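Long-range contact in beta-n-acetylhexosaminidase (Streptococcus pneumoniae, PDB 4AZI), which probably removes terminal beta-linked N-acetylglucosamine from glycans, as one of the two family 20 glycoside hydrolase modules of the pneumococcal enzyme StrH: residues Y281-D289 with R332-I342. The protein carries 2 engineered substitutions. Numbering follows the deposited sequence.
With OAN (O-(2-acetamido-2-deoxy D-glucopyranosylidene) amino-N-phenylcarbamate), chain C.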
ATOM      1  N   TYR A 281     -11.273   4.351   5.181  1.00 12.33           N
ATOM      2  CA  TYR A 281     -11.544   5.041   6.454  1.00 12.72           C
ATOM      3  C   TYR A 281     -10.460   6.068   6.761  1.00 12.90           C
ATOM      4  O   TYR A 281      -9.277   5.731   6.771  1.00 12.83           O
ATOM      5  CB  TYR A 281     -11.668   4.070   7.633  1.00 12.61           C
ATOM      6  CG  TYR A 281     -11.773   4.783   8.979  1.00 12.80           C
ATOM      7  CD1 TYR A 281     -12.790   5.716   9.220  1.00 12.92           C
ATOM      8  CD2 TYR A 281     -10.844   4.544   9.999  1.00 12.84           C
ATOM      9  CE1 TYR A 281     -12.882   6.381  10.435  1.00 13.15           C
ATOM     10  CE2 TYR A 281     -10.932   5.203  11.224  1.00 13.03           C
ATOM     11  CZ  TYR A 281     -11.957   6.120  11.437  1.00 12.99           C
ATOM     12  OH  TYR A 281     -12.058   6.783  12.645  1.00 13.53           O
ATOM     13  N   ILE A 282     -10.880   7.311   7.006  1.00 13.10           N
ATOM     14  CA  ILE A 282      -9.979   8.392   7.409  1.00 13.38           C
ATOM     15  C   ILE A 282     -10.059   8.496   8.924  1.00 13.98           C
ATOM     16  O   ILE A 282     -11.155   8.646   9.477  1.00 13.82           O
ATOM     17  CB  ILE A 282     -10.374   9.748   6.757  1.00 13.47           C
ATOM     18  CG1 ILE A 282     -10.224   9.685   5.226  1.00 13.17           C
ATOM     19  CG2 ILE A 282      -9.545  10.896   7.324  1.00 12.89           C
ATOM     20  CD1 ILE A 282     -11.001  10.762   4.482  1.00 13.30           C
ATOM     21  N   LEU A 283      -8.910   8.403   9.594  1.00 14.16           N
ATOM     22  CA  LEU A 283      -8.858   8.493  11.056  1.00 14.76           C
ATOM     23  C   LEU A 283      -9.624   9.717  11.553  1.00 15.36           C
ATOM     24  O   LEU A 283      -9.384  10.840  11.094  1.00 15.38           O
ATOM     25  CB  LEU A 283      -7.409   8.554  11.561  1.00 14.32           C
ATOM     26  CG  LEU A 283      -6.390   7.469  11.186  1.00 14.36           C
ATOM     27  CD1 LEU A 283      -5.083   7.709  11.939  1.00 14.00           C
ATOM     28  CD2 LEU A 283      -6.910   6.063  11.454  1.00 14.03           C
ATOM     29  N   GLY A 284     -10.560   9.483  12.473  1.00 16.46           N
ATOM     30  CA  GLY A 284     -11.354  10.551  13.084  1.00 17.43           C
ATOM     31  C   GLY A 284     -12.534  11.056  12.270  1.00 18.43           C
ATOM     32  O   GLY A 284     -13.264  11.942  12.722  1.00 18.39           O
ATOM     33  N   GLN A 285     -12.723  10.503  11.071  1.00 18.66           N
ATOM     34  CA  GLN A 285     -13.740  10.989  10.138  1.00 20.02           C
ATOM     35  C   GLN A 285     -15.139  10.538  10.546  1.00 20.91           C
ATOM     36  O   GLN A 285     -15.378   9.356  10.809  1.00 20.70           O
ATOM     37  CB  GLN A 285     -13.429  10.541   8.697  1.00 19.74           C
ATOM     38  CG  GLN A 285     -14.218  11.260   7.610  1.00 19.56           C
ATOM     39  CD  GLN A 285     -13.518  12.500   7.087  1.00 20.16           C
ATOM     40  OE1 GLN A 285     -12.721  13.124   7.788  1.00 21.21           O
ATOM     41  NE2 GLN A 285     -13.814  12.866   5.846  1.00 19.62           N
ATOM     42  N   LYS A 286     -16.044  11.508  10.605  1.00 22.69           N
ATOM     43  CA  LYS A 286     -17.435  11.299  10.978  1.00 24.60           C
ATOM     44  C   LYS A 286     -18.316  11.761   9.815  1.00 25.67           C
ATOM     45  O   LYS A 286     -17.826  12.447   8.920  1.00 26.56           O
ATOM     46  CB  LYS A 286     -17.754  12.091  12.247  1.00 25.31           C
ATOM     47  CG  LYS A 286     -17.137  11.527  13.522  1.00 25.77           C
ATOM     48  CD  LYS A 286     -17.039  12.605  14.595  1.00 26.71           C
ATOM     49  CE  LYS A 286     -15.768  13.431  14.430  1.00 27.38           C
ATOM     50  NZ  LYS A 286     -15.978  14.880  14.695  1.00 27.21           N
ATOM     51  N   PRO A 287     -19.614  11.387   9.815  1.00 27.60           N
ATOM     52  CA  PRO A 287     -20.517  11.756   8.710  1.00 28.43           C
ATOM     53  C   PRO A 287     -20.406  13.220   8.256  1.00 29.63           C
ATOM     54  O   PRO A 287     -20.367  13.486   7.051  1.00 30.28           O
ATOM     55  CB  PRO A 287     -21.903  11.487   9.296  1.00 28.29           C
ATOM     56  CG  PRO A 287     -21.683  10.376  10.263  1.00 28.00           C
ATOM     57  CD  PRO A 287     -20.306  10.572  10.837  1.00 27.06           C
ATOM     58  N   GLU A 288     -20.331  14.143   9.216  1.00 30.44           N
ATOM     59  CA  GLU A 288     -20.288  15.589   8.953  1.00 31.22           C
ATOM     60  C   GLU A 288     -19.006  16.045   8.250  1.00 31.67           C
ATOM     61  O   GLU A 288     -18.959  17.138   7.684  1.00 32.49           O
ATOM     62  CB  GLU A 288     -20.455  16.399  10.252  1.00 32.09           C
ATOM     63  CG  GLU A 288     -21.425  15.826  11.281  1.00 33.07           C
ATOM     64  CD  GLU A 288     -20.757  14.876  12.266  1.00 33.78           C
ATOM     65  OE1 GLU A 288     -19.824  15.303  12.987  1.00 34.29           O
ATOM     66  OE2 GLU A 288     -21.170  13.698  12.325  1.00 33.50           O
ATOM     67  N   ASP A 289     -17.966  15.218   8.294  1.00 31.30           N
ATOM     68  CA  ASP A 289     -16.690  15.565   7.674  1.00 30.61           C
ATOM     69  C   ASP A 289     -16.662  15.285   6.168  1.00 30.57           C
ATOM     70  O   ASP A 289     -15.871  15.891   5.437  1.00 31.22           O
ATOM     71  CB  ASP A 289     -15.532  14.848   8.378  1.00 30.76           C
ATOM     72  CG  ASP A 289     -15.436  15.189   9.860  1.00 31.64           C
ATOM     73  OD1 ASP A 289     -15.451  16.390  10.215  1.00 32.02           O
ATOM     74  OD2 ASP A 289     -15.323  14.250  10.672  1.00 31.28           O
ATOM     75  N   ARG A 332      -6.189  13.948   7.856  1.00 16.31           N
ATOM     76  CA  ARG A 332      -5.903  14.853   8.957  1.00 17.53           C
ATOM     77  C   ARG A 332      -5.040  14.080   9.955  1.00 17.12           C
ATOM     78  O   ARG A 332      -5.558  13.347  10.798  1.00 16.60           O
ATOM     79  CB  ARG A 332      -7.209  15.375   9.571  1.00 19.06           C
ATOM     80  CG  ARG A 332      -8.018  16.246   8.610  1.00 21.02           C
ATOM     81  CD  ARG A 332      -9.463  16.450   9.057  1.00 23.31           C
ATOM     82  NE  ARG A 332     -10.195  15.184   9.092  1.00 25.81           N
ATOM     83  CZ  ARG A 332     -10.668  14.607  10.198  1.00 27.52           C
ATOM     84  NH1 ARG A 332     -10.517  15.185  11.389  1.00 28.35           N
ATOM     85  NH2 ARG A 332     -11.299  13.445  10.109  1.00 28.11           N
ATOM     86  N   PRO A 333      -3.703  14.208   9.838  1.00 17.14           N
ATOM     87  CA  PRO A 333      -2.845  13.296  10.605  1.00 17.26           C
ATOM     88  C   PRO A 333      -2.734  13.638  12.092  1.00 17.75           C
ATOM     89  O   PRO A 333      -2.176  12.848  12.860  1.00 17.27           O
ATOM     90  CB  PRO A 333      -1.481  13.404   9.910  1.00 17.08           C
ATOM     91  CG  PRO A 333      -1.574  14.565   8.954  1.00 17.45           C
ATOM     92  CD  PRO A 333      -2.925  15.203   9.080  1.00 17.41           C
ATOM     93  N   SER A 334      -3.261  14.792  12.502  1.00 17.96           N
ATOM     94  CA  SER A 334      -3.314  15.114  13.931  1.00 18.90           C
ATOM     95  C   SER A 334      -4.399  14.312  14.649  1.00 19.18           C
ATOM     96  O   SER A 334      -4.401  14.234  15.881  1.00 19.21           O
ATOM     97  CB  SER A 334      -3.498  16.616  14.166  1.00 19.03           C
ATOM     98  OG  SER A 334      -4.748  17.046  13.677  1.00 19.83           O
ATOM     99  N   ALA A 335      -5.305  13.709  13.878  1.00 19.47           N
ATOM    100  CA  ALA A 335      -6.360  12.868  14.439  1.00 20.44           C
ATOM    101  C   ALA A 335      -5.746  11.675  15.154  1.00 20.76           C
ATOM    102  O   ALA A 335      -4.731  11.132  14.714  1.00 20.37           O
ATOM    103  CB  ALA A 335      -7.320  12.404  13.357  1.00 20.31           C
ATOM    104  N   GLU A 336      -6.360  11.288  16.266  1.00 21.53           N
ATOM    105  CA  GLU A 336      -5.845  10.210  17.094  1.00 21.65           C
ATOM    106  C   GLU A 336      -6.056   8.863  16.410  1.00 20.84           C
ATOM    107  O   GLU A 336      -7.181   8.520  16.046  1.00 20.50           O
ATOM    108  CB  GLU A 336      -6.524  10.228  18.464  1.00 22.89           C
ATOM    109  CG  GLU A 336      -6.017   9.163  19.424  1.00 24.62           C
ATOM    110  CD  GLU A 336      -6.877   9.028  20.670  1.00 25.84           C
ATOM    111  OE1 GLU A 336      -7.890   9.751  20.795  1.00 27.29           O
ATOM    112  OE2 GLU A 336      -6.535   8.193  21.533  1.00 26.60           O
ATOM    113  N   TYR A 337      -4.972   8.113  16.217  1.00 19.69           N
ATOM    114  CA  TYR A 337      -5.091   6.750  15.719  1.00 19.56           C
ATOM    115  C   TYR A 337      -5.654   5.874  16.831  1.00 19.85           C
ATOM    116  O   TYR A 337      -5.030   5.709  17.882  1.00 19.87           O
ATOM    117  CB  TYR A 337      -3.743   6.207  15.210  1.00 18.84           C
ATOM    118  CG  TYR A 337      -3.716   4.699  15.022  1.00 18.77           C
ATOM    119  CD1 TYR A 337      -4.523   4.079  14.066  1.00 18.35           C
ATOM    120  CD2 TYR A 337      -2.886   3.894  15.800  1.00 18.51           C
ATOM    121  CE1 TYR A 337      -4.503   2.703  13.891  1.00 18.34           C
ATOM    122  CE2 TYR A 337      -2.860   2.515  15.633  1.00 18.53           C
ATOM    123  CZ  TYR A 337      -3.669   1.926  14.674  1.00 18.36           C
ATOM    124  OH  TYR A 337      -3.667   0.563  14.503  1.00 17.72           O
ATOM    125  N   LYS A 338      -6.848   5.344  16.595  1.00 20.59           N
ATOM    126  CA  LYS A 338      -7.487   4.426  17.525  1.00 21.23           C
ATOM    127  C   LYS A 338      -7.469   3.021  16.943  1.00 21.51           C
ATOM    128  O   LYS A 338      -8.307   2.653  16.119  1.00 21.67           O
ATOM    129  CB  LYS A 338      -8.912   4.873  17.853  1.00 21.53           C
ATOM    130  CG  LYS A 338      -8.983   6.032  18.834  1.00 21.75           C
ATOM    131  CD  LYS A 338     -10.419   6.500  18.996  1.00 21.92           C
ATOM    132  CE  LYS A 338     -10.476   7.950  19.440  1.00 21.87           C
ATOM    133  NZ  LYS A 338     -11.756   8.584  19.020  1.00 22.50           N
ATOM    134  N   GLU A 339      -6.477   2.259  17.383  1.00 21.56           N
ATOM    135  CA  GLU A 339      -6.254   0.882  16.976  1.00 21.84           C
ATOM    136  C   GLU A 339      -7.543   0.053  16.868  1.00 21.85           C
ATOM    137  O   GLU A 339      -7.758  -0.651  15.874  1.00 21.11           O
ATOM    138  CB  GLU A 339      -5.262   0.257  17.955  1.00 21.82           C
ATOM    139  CG  GLU A 339      -5.158  -1.249  17.911  1.00 22.41           C
ATOM    140  CD  GLU A 339      -4.067  -1.756  18.824  1.00 22.77           C
ATOM    141  OE1 GLU A 339      -2.879  -1.609  18.465  1.00 22.07           O
ATOM    142  OE2 GLU A 339      -4.402  -2.270  19.913  1.00 23.04           O
ATOM    143  N   GLU A 340      -8.394   0.167  17.885  1.00 21.68           N
ATOM    144  CA  GLU A 340      -9.660  -0.571  17.965  1.00 21.68           C
ATOM    145  C   GLU A 340     -10.642  -0.296  16.810  1.00 20.39           C
ATOM    146  O   GLU A 340     -11.386  -1.185  16.401  1.00 19.24           O
ATOM    147  CB  GLU A 340     -10.335  -0.349  19.331  1.00 22.72           C
ATOM    148  CG  GLU A 340     -10.839   1.069  19.606  1.00 24.60           C
ATOM    149  CD  GLU A 340      -9.799   2.017  20.208  1.00 26.12           C
ATOM    150  OE1 GLU A 340      -8.626   1.621  20.437  1.00 25.79           O
ATOM    151  OE2 GLU A 340     -10.171   3.186  20.460  1.00 27.16           O
ATOM    152  N   GLU A 341     -10.642   0.930  16.294  1.00 19.86           N
ATOM    153  CA  GLU A 341     -11.453   1.261  15.122  1.00 19.72           C
ATOM    154  C   GLU A 341     -10.962   0.469  13.911  1.00 19.02           C
ATOM    155  O   GLU A 341     -11.754  -0.145  13.197  1.00 18.85           O
ATOM    156  CB  GLU A 341     -11.387   2.753  14.814  1.00 19.76           C
ATOM    157  CG  GLU A 341     -12.105   3.649  15.805  1.00 20.57           C
ATOM    158  CD  GLU A 341     -11.982   5.115  15.442  1.00 21.12           C
ATOM    159  OE1 GLU A 341     -11.017   5.480  14.744  1.00 21.34           O
ATOM    160  OE2 GLU A 341     -12.855   5.910  15.844  1.00 22.56           O
ATOM    161  N   ILE A 342      -9.648   0.486  13.704  1.00 18.39           N
ATOM    162  CA  ILE A 342      -9.010  -0.197  12.574  1.00 17.99           C
ATOM    163  C   ILE A 342      -9.211  -1.708  12.672  1.00 17.82           C
ATOM    164  O   ILE A 342      -9.448  -2.372  11.668  1.00 17.19           O
ATOM    165  CB  ILE A 342      -7.509   0.172  12.474  1.00 17.57           C
ATOM    166  CG1 ILE A 342      -7.339   1.549  11.819  1.00 17.56           C
ATOM    167  CG2 ILE A 342      -6.731  -0.850  11.650  1.00 17.44           C
ATOM    168  CD1 ILE A 342      -7.859   2.722  12.628  1.00 17.55           C
TER
HETATM  169  CAH OAN C2038      -5.512   6.715  -4.160  1.00 10.13           C
HETATM  170  CAG OAN C2038      -6.270   7.479  -3.064  1.00 10.25           C
HETATM  171  OAN OAN C2038      -7.144   6.920  -2.417  1.00 10.06           O
HETATM  172  NAI OAN C2038      -5.910   8.754  -2.901  1.00 10.69           N
HETATM  173  CAB OAN C2038      -6.492   9.673  -1.900  1.00 11.33           C
HETATM  174  CAC OAN C2038      -5.800   9.468  -0.551  1.00 11.22           C
HETATM  175  OAJ OAN C2038      -4.572  10.207  -0.531  1.00 11.11           O
HETATM  176  CAD OAN C2038      -6.689   9.917   0.599  1.00 11.61           C
HETATM  177  OAK OAN C2038      -5.963   9.718   1.804  1.00 11.78           O
HETATM  178  CAE OAN C2038      -7.966   9.062   0.618  1.00 11.69           C
HETATM  179  CAF OAN C2038      -8.978   9.444   1.703  1.00 12.02           C
HETATM  180  OAM OAN C2038      -9.496  10.756   1.461  1.00 12.22           O
HETATM  181  OAL OAN C2038      -8.661   9.061  -0.657  1.00 11.82           O
HETATM  182  CAA OAN C2038      -8.022   9.514  -1.779  1.00 11.89           C
HETATM  183  NAY OAN C2038      -8.782   9.814  -2.810  1.00 13.01           N
HETATM  184  OAQ OAN C2038     -10.125   9.654  -2.632  1.00 14.48           O
HETATM  185  CAP OAN C2038     -10.897  10.524  -3.347  1.00 14.97           C
HETATM  186  OAR OAN C2038     -12.124  10.420  -3.314  1.00 14.75           O
HETATM  187  NAO OAN C2038     -10.250  11.465  -4.054  1.00 16.09           N
HETATM  188  CAS OAN C2038     -10.829  12.378  -4.848  1.00 17.22           C
HETATM  189  CAT OAN C2038     -10.356  12.502  -6.155  1.00 17.14           C
HETATM  190  CAU OAN C2038     -10.916  13.437  -7.025  1.00 17.41           C
HETATM  191  CAV OAN C2038     -11.957  14.255  -6.591  1.00 17.79           C
HETATM  192  CAW OAN C2038     -12.437  14.141  -5.279  1.00 17.97           C
HETATM  193  CAX OAN C2038     -11.874  13.206  -4.406  1.00 17.48           C
HETATM  194  O   HOH W   1      -7.016  11.614   9.203  1.00 15.07           O
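Y281 and E341 make the polar link at one end of this contact: the phenol OH donates to E341 OE1 at 2.7 Å. Ring and carboxylate stand nearly perpendicular (82°), and the hydroxyl comes in from above the carboxylate plane. The same OH accepts the backbone N-H of G284 (N to OH, 3.1 Å), so the tyrosine ties the turn after its own strand to the first turn of helix 339-352. With CG anti to the backbone N (chi1 173°), one face of the Y281 ring turns to L283 N at its rim, in the I282-Q285 turn.

L283 fills the middle. Its CD1 packs on Y337 CB at 3.8 Å, and CD2 meets I342 CD1 at 3.7 Å; I342 CD1 also touches the edge of the Y281 ring. A335 CB sits 3.4 Å from L283 O, where the two backbones pass closest, opposite G284.

At the other end the R332 chain bends at chi3 and brings NH2 to Q285 OE1, a 2.7 Å bond lying in the amide's carbonyl plane but tilted 30° from the guanidinium plane. Q285 NE2 is held in turn by W291 O, so both ends of the amide are engaged, which should fix its rotation. D289 OD2, which accepts from K286 N, lies well out of the guanidinium plane, leaving a nearby charge and no bond. One water joins L283 O to both N and O of R332.

Behind these side chains lies the TIM barrel: one segment is the end of strand 271-282 and the loop beyond it, the other comes after the neighbouring strand 321-329, and I328 backs both L283 and I342. I282 CD1 reaches the inhibitor, 3.4 Å from its OAM oxygen. The type II turn I282-Q285 is thus tied to helix 339-352 through the Y281 hydroxyl, which bridges G284 N and the E341 carboxylate, and to the R332 loop through the Q285 amide, around an apolar centre, consistent with a firmly placed I282 beside the sugar.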